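Local coordinates for succinoglycan biosynthesis protein (Bacillus cereus ATCC 14579, PDB 3B55), which binds calcium and belongs to the erythromycin esterase-like family, its precise reaction being unsettled although its name suggests a part in succinoglycan biosynthesis, at residues 114-119 / 178-183; 171-176 / 288-293. The protein carries 1 engineered substitution. All blocks are in the same frame, centred on the assembly; numbering follows the deposited sequence.

How the contacts relate
Contact 1 (114-119 / 178-183) and contact 2 (171-176 / 288-293) lie with their centres 11 Å apart, both within the erythromycin esterase-like region. Their segments alternate along the chain: 114-119, 171-176, 178-183, 288-293. Strand 167-172, outermost at its end of the mixed sheet, leads through 173-177 into helix 178-192, so the second segment of contact 1 follows one residue after the first of contact 2. Probable backbone hydrogen bonds join 114-119 to 171-176: W116 N to D172 O and E114 O to D172 N, each 2.8 Å. Together the contacts tie the edge of the sheet, near the calcium site, to helices 116-128, 178-192 and 278-298.

Contact 1 (114-119 / 178-183); sequences EGWDRA and ENVYNN
V180 and N179 of helix 178-192 meet W116 and D117 at the start of helix 116-128, a helix-helix contact beside the edge of the mixed sheet in an erythromycin esterase-like fold. The tight side is apolar and buried. Methyl CG2 of V180 lies 3.6 Å from CB of D117 and 3.9 Å from CD1 of W116, reaching the indole at its edge and near its plane, so this is edge packing and not a methyl over a ring face. At chi1 166° CG1 of V180 is anti to the backbone N and CG2 anti to the carbonyl carbon; only CG2 comes within 4.2 Å of 114-119. Q257 and I261 of helix 250-268 also pack on W116. D117 and V180 have the nearest CA atoms, 6.0 Å apart.

The more open side is polar and built round N179, which is partly exposed. Its CG sits between the backbone N and the carbonyl carbon (chi1 48°), which turns the amide toward helix 116-128, where L120 and E121 also touch it. The carboxylate of D117 turns from this helix-helix contact: OD2 is hydrogen-bonded to N177 N and to S175 OG. The amide finds the backbone instead, with N179 ND2 donating to D117 O at 2.9 Å, a bent bond (137°) whose donor stands above the carbonyl plane.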
ATOM      1  N   GLU A 114      -0.946  -0.984  -5.360  1.00 15.74           N
ATOM      2  CA  GLU A 114      -0.922  -1.358  -6.766  1.00 17.22           C
ATOM      3  C   GLU A 114      -2.171  -0.787  -7.430  1.00 14.35           C
ATOM      4  O   GLU A 114      -3.167  -0.509  -6.761  1.00 13.43           O
ATOM      5  CB  GLU A 114      -0.903  -2.889  -6.867  1.00 19.56           C
ATOM      6  CG  GLU A 114      -0.871  -3.452  -8.276  1.00 24.02           C
ATOM      7  CD  GLU A 114       0.330  -2.969  -9.055  1.00 29.47           C
ATOM      8  OE1 GLU A 114       0.325  -1.796  -9.484  1.00 32.26           O
ATOM      9  OE2 GLU A 114       1.279  -3.760  -9.231  1.00 28.41           O
ATOM     10  N   GLY A 115      -2.113  -0.600  -8.741  1.00 10.13           N
ATOM     11  CA  GLY A 115      -3.256  -0.062  -9.449  1.00 10.05           C
ATOM     12  C   GLY A 115      -4.499  -0.897  -9.210  1.00  7.22           C
ATOM     13  O   GLY A 115      -4.447  -2.129  -9.199  1.00  6.91           O
ATOM     14  N   TRP A 116      -5.624  -0.220  -9.004  1.00 10.22           N
ATOM     15  CA  TRP A 116      -6.891  -0.892  -8.770  1.00 11.70           C
ATOM     16  C   TRP A 116      -7.261  -1.795  -9.944  1.00 11.54           C
ATOM     17  O   TRP A 116      -7.790  -2.884  -9.738  1.00 12.04           O
ATOM     18  CB  TRP A 116      -7.990   0.148  -8.514  1.00  8.77           C
ATOM     19  CG  TRP A 116      -9.390  -0.379  -8.631  1.00  5.74           C
ATOM     20  CD1 TRP A 116     -10.072  -0.657  -9.784  1.00  3.86           C
ATOM     21  CD2 TRP A 116     -10.290  -0.668  -7.554  1.00  4.04           C
ATOM     22  NE1 TRP A 116     -11.343  -1.099  -9.491  1.00  5.72           N
ATOM     23  CE2 TRP A 116     -11.502  -1.114  -8.129  1.00  5.22           C
ATOM     24  CE3 TRP A 116     -10.191  -0.591  -6.160  1.00  5.65           C
ATOM     25  CZ2 TRP A 116     -12.609  -1.484  -7.354  1.00  8.01           C
ATOM     26  CZ3 TRP A 116     -11.294  -0.959  -5.387  1.00  5.57           C
ATOM     27  CH2 TRP A 116     -12.485  -1.399  -5.989  1.00  8.39           C
ATOM     28  N   ASP A 117      -6.983  -1.347 -11.166  1.00 12.23           N
ATOM     29  CA  ASP A 117      -7.307  -2.146 -12.345  1.00 16.09           C
ATOM     30  C   ASP A 117      -6.467  -3.411 -12.461  1.00 15.95           C
ATOM     31  O   ASP A 117      -6.985  -4.488 -12.765  1.00 18.31           O
ATOM     32  CB  ASP A 117      -7.150  -1.324 -13.635  1.00 17.76           C
ATOM     33  CG  ASP A 117      -5.820  -0.603 -13.720  1.00 18.27           C
ATOM     34  OD1 ASP A 117      -4.827  -1.090 -13.140  1.00 25.06           O
ATOM     35  OD2 ASP A 117      -5.765   0.453 -14.383  1.00 21.91           O
ATOM     36  N   ARG A 118      -5.168  -3.281 -12.220  1.00 15.43           N
ATOM     37  CA  ARG A 118      -4.267  -4.416 -12.316  1.00 14.11           C
ATOM     38  C   ARG A 118      -4.606  -5.467 -11.259  1.00 13.13           C
ATOM     39  O   ARG A 118      -4.564  -6.669 -11.534  1.00 15.44           O
ATOM     40  CB  ARG A 118      -2.815  -3.918 -12.188  1.00 14.36           C
ATOM     41  CG  ARG A 118      -2.474  -2.872 -13.257  1.00 19.80           C
ATOM     42  CD  ARG A 118      -1.134  -2.155 -13.070  1.00 18.11           C
ATOM     43  NE  ARG A 118      -0.004  -2.939 -13.550  1.00 30.26           N
ATOM     44  CZ  ARG A 118       0.905  -2.497 -14.412  1.00 23.83           C
ATOM     45  NH1 ARG A 118       0.832  -1.263 -14.907  1.00 17.46           N
ATOM     46  NH2 ARG A 118       1.904  -3.291 -14.762  1.00 23.81           N
ATOM     47  N   ALA A 119      -4.978  -5.019 -10.064  1.00  9.84           N
ATOM     48  CA  ALA A 119      -5.321  -5.945  -8.987  1.00  7.46           C
ATOM     49  C   ALA A 119      -6.598  -6.745  -9.277  1.00  9.89           C
ATOM     50  O   ALA A 119      -6.804  -7.811  -8.701  1.00  9.87           O
ATOM     51  CB  ALA A 119      -5.467  -5.190  -7.672  1.00  7.63           C
ATOM     52  N   GLU A 178      -8.943  -0.954 -19.463  1.00 21.10           N
ATOM     53  CA  GLU A 178     -10.241  -1.340 -19.984  1.00 21.81           C
ATOM     54  C   GLU A 178     -11.064  -2.310 -19.125  1.00 21.56           C
ATOM     55  O   GLU A 178     -12.297  -2.274 -19.171  1.00 20.02           O
ATOM     56  CB  GLU A 178     -10.049  -1.896 -21.399  1.00 24.28           C
ATOM     57  CG  GLU A 178     -11.283  -1.866 -22.273  1.00 33.76           C
ATOM     58  CD  GLU A 178     -10.946  -2.055 -23.744  1.00 43.99           C
ATOM     59  OE1 GLU A 178     -11.884  -2.147 -24.570  1.00 42.60           O
ATOM     60  OE2 GLU A 178      -9.739  -2.104 -24.074  1.00 38.91           O
ATOM     61  N   ASN A 179     -10.418  -3.165 -18.336  1.00 18.06           N
ATOM     62  CA  ASN A 179     -11.185  -4.101 -17.514  1.00 19.27           C
ATOM     63  C   ASN A 179     -12.116  -3.390 -16.539  1.00 18.87           C
ATOM     64  O   ASN A 179     -13.195  -3.889 -16.231  1.00 21.57           O
ATOM     65  CB  ASN A 179     -10.261  -5.071 -16.756  1.00 22.19           C
ATOM     66  CG  ASN A 179      -9.116  -4.369 -16.038  1.00 24.82           C
ATOM     67  OD1 ASN A 179      -8.948  -3.148 -16.135  1.00 29.31           O
ATOM     68  ND2 ASN A 179      -8.325  -5.143 -15.303  1.00 24.58           N
ATOM     69  N   VAL A 180     -11.708  -2.222 -16.060  1.00 17.63           N
ATOM     70  CA  VAL A 180     -12.546  -1.465 -15.137  1.00 15.43           C
ATOM     71  C   VAL A 180     -13.802  -1.000 -15.870  1.00 14.73           C
ATOM     72  O   VAL A 180     -14.908  -1.090 -15.345  1.00 16.59           O
ATOM     73  CB  VAL A 180     -11.795  -0.233 -14.583  1.00 15.18           C
ATOM     74  CG1 VAL A 180     -12.774   0.723 -13.906  1.00  8.18           C
ATOM     75  CG2 VAL A 180     -10.731  -0.683 -13.597  1.00 15.67           C
ATOM     76  N   TYR A 181     -13.613  -0.500 -17.088  1.00 15.48           N
ATOM     77  CA  TYR A 181     -14.714  -0.021 -17.915  1.00 18.71           C
ATOM     78  C   TYR A 181     -15.663  -1.158 -18.289  1.00 20.26           C
ATOM     79  O   TYR A 181     -16.881  -0.969 -18.292  1.00 22.29           O
ATOM     80  CB  TYR A 181     -14.171   0.643 -19.183  1.00 15.34           C
ATOM     81  CG  TYR A 181     -13.451   1.942 -18.911  1.00 14.32           C
ATOM     82  CD1 TYR A 181     -14.162   3.107 -18.613  1.00 16.66           C
ATOM     83  CD2 TYR A 181     -12.058   2.008 -18.930  1.00 12.88           C
ATOM     84  CE1 TYR A 181     -13.504   4.307 -18.343  1.00 12.93           C
ATOM     85  CE2 TYR A 181     -11.391   3.199 -18.662  1.00 10.74           C
ATOM     86  CZ  TYR A 181     -12.120   4.344 -18.369  1.00 12.11           C
ATOM     87  OH  TYR A 181     -11.466   5.527 -18.109  1.00 12.73           O
ATOM     88  N   ASN A 182     -15.109  -2.331 -18.603  1.00 21.42           N
ATOM     89  CA  ASN A 182     -15.939  -3.474 -18.964  1.00 21.51           C
ATOM     90  C   ASN A 182     -16.778  -3.970 -17.795  1.00 21.02           C
ATOM     91  O   ASN A 182     -17.826  -4.578 -18.007  1.00 25.48           O
ATOM     92  CB  ASN A 182     -15.093  -4.628 -19.512  1.00 22.64           C
ATOM     93  CG  ASN A 182     -14.477  -4.308 -20.860  1.00 25.11           C
ATOM     94  OD1 ASN A 182     -15.087  -3.642 -21.694  1.00 31.06           O
ATOM     95  ND2 ASN A 182     -13.265  -4.802 -21.087  1.00 34.48           N
ATOM     96  N   ASN A 183     -16.329  -3.735 -16.566  1.00 20.52           N
ATOM     97  CA  ASN A 183     -17.116  -4.156 -15.404  1.00 21.17           C
ATOM     98  C   ASN A 183     -18.392  -3.327 -15.337  1.00 22.94           C
ATOM     99  O   ASN A 183     -19.473  -3.844 -15.056  1.00 26.79           O
ATOM    100  CB  ASN A 183     -16.334  -3.975 -14.098  1.00 17.21           C
ATOM    101  CG  ASN A 183     -15.299  -5.060 -13.880  1.00 23.36           C
ATOM    102  OD1 ASN A 183     -15.454  -6.186 -14.359  1.00 16.45           O
ATOM    103  ND2 ASN A 183     -14.245  -4.735 -13.135  1.00 21.02           N
TER

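Contact 2 (171-176 / 288-293); sequences MDIQSV and YENAKW
At the edge of the mixed sheet, the C-terminal end of strand 167-172 packs against helix 278-298, a strand-helix contact in the buried interior of this calcium-binding protein. M171, a selenomethionine, and N290 carry it, and their CA atoms are 5.1 Å apart. CB of N290 rests 3.7 Å from CA of M171 and 3.8 Å from its CB, so the aliphatic stem of the asparagine packs on the strand backbone. N290 has CG anti to its own carbonyl carbon (chi1 -67°), which carries the amide group past that stem to the backbone carbonyl of M171.

A second point of contact lies along the selenomethionine. Its CG is placed between the backbone N and the carbonyl carbon (chi1 70°), beyond which the chain is extended; SE comes to 4.4 Å from CB of A291, a loose apolar touch. The side chain then leads away from this part of the helix, while M287 of the same helix and V303 of strand 301-306 pack against it. V303 also touches A291, so strand and helix share a neighbour in the sheet. I173 lies near the amide end of N290, with A286 and Q264 beside it.

The side chain of M171 is about 4 Å from that of E113, which binds calcium, and about 8 Å from the ion. Strand and helix are therefore joined by packing of aliphatic atoms next to a metal ligand, consistent with a second-shell position for M171, with the amide end of N290 buried near the backbone carbonyl of M171.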
HETATM    1  N   MSE A 171      -5.200  -0.096  -4.444  1.00 11.02           N
HETATM    2  CA  MSE A 171      -5.623   1.247  -4.092  1.00 15.24           C
HETATM    3  C   MSE A 171      -5.010   2.342  -4.970  1.00 14.15           C
HETATM    4  O   MSE A 171      -5.431   3.498  -4.897  1.00 12.35           O
HETATM    5  CB  MSE A 171      -5.308   1.521  -2.621  1.00 13.36           C
HETATM    6  CG  MSE A 171      -3.829   1.654  -2.313  1.00 16.79           C
HETATM    7 SE   MSE A 171      -3.489   1.986  -0.432  1.00 30.50          SE
HETATM    8  CE  MSE A 171      -1.636   1.419  -0.363  1.00 16.39           C
ATOM      9  N   ASP A 172      -4.034   1.986  -5.806  1.00 11.53           N
ATOM     10  CA  ASP A 172      -3.390   2.987  -6.658  1.00 12.48           C
ATOM     11  C   ASP A 172      -4.147   3.271  -7.953  1.00 14.02           C
ATOM     12  O   ASP A 172      -4.906   2.431  -8.440  1.00 10.84           O
ATOM     13  CB  ASP A 172      -1.958   2.571  -6.987  1.00 10.63           C
ATOM     14  CG  ASP A 172      -1.051   3.757  -7.195  1.00 12.51           C
ATOM     15  OD1 ASP A 172      -1.578   4.881  -7.345  1.00 13.90           O
ATOM     16  OD2 ASP A 172       0.182   3.573  -7.216  1.00 17.98           O
ATOM     17  N   ILE A 173      -3.915   4.460  -8.511  1.00 16.36           N
ATOM     18  CA  ILE A 173      -4.582   4.897  -9.737  1.00 17.49           C
ATOM     19  C   ILE A 173      -3.653   5.523 -10.783  1.00 19.56           C
ATOM     20  O   ILE A 173      -3.937   6.606 -11.292  1.00 18.57           O
ATOM     21  CB  ILE A 173      -5.657   5.948  -9.416  1.00 19.06           C
ATOM     22  CG1 ILE A 173      -5.026   7.078  -8.599  1.00 14.89           C
ATOM     23  CG2 ILE A 173      -6.809   5.313  -8.666  1.00 18.39           C
ATOM     24  CD1 ILE A 173      -5.928   8.276  -8.400  1.00 22.08           C
ATOM     25  N   GLN A 174      -2.557   4.855 -11.113  1.00 18.19           N
ATOM     26  CA  GLN A 174      -1.640   5.398 -12.101  1.00 20.86           C
ATOM     27  C   GLN A 174      -2.224   5.172 -13.493  1.00 19.60           C
ATOM     28  O   GLN A 174      -1.680   5.631 -14.499  1.00 17.73           O
ATOM     29  CB  GLN A 174      -0.275   4.725 -11.962  1.00 21.76           C
ATOM     30  CG  GLN A 174       0.173   4.596 -10.511  1.00 36.45           C
ATOM     31  CD  GLN A 174       1.608   5.033 -10.287  1.00 49.66           C
ATOM     32  OE1 GLN A 174       1.951   6.200 -10.479  1.00 53.11           O
ATOM     33  NE2 GLN A 174       2.455   4.095  -9.875  1.00 52.64           N
ATOM     34  N   SER A 175      -3.350   4.465 -13.534  1.00 18.90           N
ATOM     35  CA  SER A 175      -4.034   4.166 -14.785  1.00 17.46           C
ATOM     36  C   SER A 175      -5.407   3.540 -14.527  1.00 17.27           C
ATOM     37  O   SER A 175      -5.716   3.104 -13.420  1.00 16.43           O
ATOM     38  CB  SER A 175      -3.196   3.203 -15.630  1.00 19.60           C
ATOM     39  OG  SER A 175      -3.133   1.925 -15.021  1.00 16.40           O
ATOM     40  N   VAL A 176      -6.229   3.514 -15.567  1.00 18.32           N
ATOM     41  CA  VAL A 176      -7.567   2.939 -15.504  1.00 18.28           C
ATOM     42  C   VAL A 176      -7.735   2.146 -16.789  1.00 18.56           C
ATOM     43  O   VAL A 176      -8.266   2.655 -17.784  1.00 18.30           O
ATOM     44  CB  VAL A 176      -8.650   4.026 -15.466  1.00 17.47           C
ATOM     45  CG1 VAL A 176     -10.024   3.377 -15.458  1.00 18.67           C
ATOM     46  CG2 VAL A 176      -8.456   4.910 -14.242  1.00 17.58           C
ATOM     47  N   TYR A 288      -6.293   6.376  -0.039  1.00  6.80           N
ATOM     48  CA  TYR A 288      -6.932   6.338   1.277  1.00  5.65           C
ATOM     49  C   TYR A 288      -8.375   5.891   1.121  1.00  5.68           C
ATOM     50  O   TYR A 288      -8.838   5.001   1.839  1.00  6.14           O
ATOM     51  CB  TYR A 288      -6.904   7.740   1.908  1.00  8.64           C
ATOM     52  CG  TYR A 288      -8.061   8.049   2.837  1.00 10.02           C
ATOM     53  CD1 TYR A 288      -8.241   7.340   4.025  1.00 12.93           C
ATOM     54  CD2 TYR A 288      -8.965   9.069   2.538  1.00 13.49           C
ATOM     55  CE1 TYR A 288      -9.290   7.639   4.894  1.00  5.94           C
ATOM     56  CE2 TYR A 288     -10.021   9.382   3.406  1.00  8.94           C
ATOM     57  CZ  TYR A 288     -10.177   8.662   4.581  1.00 12.77           C
ATOM     58  OH  TYR A 288     -11.210   8.955   5.450  1.00 11.22           O
ATOM     59  N   GLU A 289      -9.072   6.524   0.176  1.00  6.11           N
ATOM     60  CA  GLU A 289     -10.479   6.231  -0.093  1.00 13.05           C
ATOM     61  C   GLU A 289     -10.683   4.789  -0.526  1.00 10.18           C
ATOM     62  O   GLU A 289     -11.656   4.148  -0.131  1.00 13.68           O
ATOM     63  CB  GLU A 289     -11.033   7.167  -1.182  1.00 11.16           C
ATOM     64  CG  GLU A 289     -11.055   8.641  -0.804  1.00 15.95           C
ATOM     65  CD  GLU A 289     -11.801   9.501  -1.824  1.00 20.42           C
ATOM     66  OE1 GLU A 289     -11.973   9.049  -2.981  1.00 20.64           O
ATOM     67  OE2 GLU A 289     -12.197  10.637  -1.471  1.00 23.70           O
ATOM     68  N   ASN A 290      -9.760   4.280  -1.334  1.00  7.25           N
ATOM     69  CA  ASN A 290      -9.861   2.912  -1.818  1.00  9.58           C
ATOM     70  C   ASN A 290      -9.604   1.909  -0.706  1.00  6.86           C
ATOM     71  O   ASN A 290     -10.217   0.847  -0.675  1.00  5.02           O
ATOM     72  CB  ASN A 290      -8.893   2.705  -2.986  1.00  7.17           C
ATOM     73  CG  ASN A 290      -9.292   3.523  -4.204  1.00  9.47           C
ATOM     74  OD1 ASN A 290      -8.478   3.795  -5.095  1.00 11.22           O
ATOM     75  ND2 ASN A 290     -10.562   3.917  -4.247  1.00  3.85           N
ATOM     76  N   ALA A 291      -8.702   2.256   0.208  1.00  8.76           N
ATOM     77  CA  ALA A 291      -8.389   1.389   1.335  1.00  5.76           C
ATOM     78  C   ALA A 291      -9.553   1.451   2.328  1.00  8.15           C
ATOM     79  O   ALA A 291      -9.894   0.453   2.965  1.00  9.57           O
ATOM     80  CB  ALA A 291      -7.110   1.847   2.002  1.00  3.86           C
ATOM     81  N   LYS A 292     -10.160   2.628   2.456  1.00  8.97           N
ATOM     82  CA  LYS A 292     -11.294   2.799   3.364  1.00 10.72           C
ATOM     83  C   LYS A 292     -12.508   2.058   2.815  1.00 11.56           C
ATOM     84  O   LYS A 292     -13.214   1.370   3.554  1.00 14.18           O
ATOM     85  CB  LYS A 292     -11.638   4.281   3.544  1.00 13.46           C
ATOM     86  CG  LYS A 292     -12.823   4.489   4.468  1.00 18.85           C
ATOM     87  CD  LYS A 292     -12.943   5.918   4.969  1.00 18.59           C
ATOM     88  CE  LYS A 292     -13.836   6.754   4.078  1.00 33.30           C
ATOM     89  NZ  LYS A 292     -14.289   7.976   4.806  1.00 44.71           N
ATOM     90  N   TRP A 293     -12.748   2.199   1.517  1.00  8.99           N
ATOM     91  CA  TRP A 293     -13.871   1.516   0.880  1.00  8.87           C
ATOM     92  C   TRP A 293     -13.801  -0.009   1.138  1.00  8.42           C
ATOM     93  O   TRP A 293     -14.814  -0.649   1.427  1.00 10.40           O
ATOM     94  CB  TRP A 293     -13.853   1.787  -0.627  1.00  8.76           C
ATOM     95  CG  TRP A 293     -14.955   1.101  -1.352  1.00 10.58           C
ATOM     96  CD1 TRP A 293     -16.204   1.592  -1.602  1.00 14.89           C
ATOM     97  CD2 TRP A 293     -14.952  -0.248  -1.831  1.00  8.50           C
ATOM     98  NE1 TRP A 293     -16.980   0.630  -2.202  1.00 15.32           N
ATOM     99  CE2 TRP A 293     -16.236  -0.510  -2.351  1.00  9.61           C
ATOM    100  CE3 TRP A 293     -13.986  -1.262  -1.864  1.00  8.29           C
ATOM    101  CZ2 TRP A 293     -16.585  -1.751  -2.903  1.00 10.42           C
ATOM    102  CZ3 TRP A 293     -14.332  -2.501  -2.413  1.00 13.13           C
ATOM    103  CH2 TRP A 293     -15.623  -2.732  -2.923  1.00 10.13           C
TER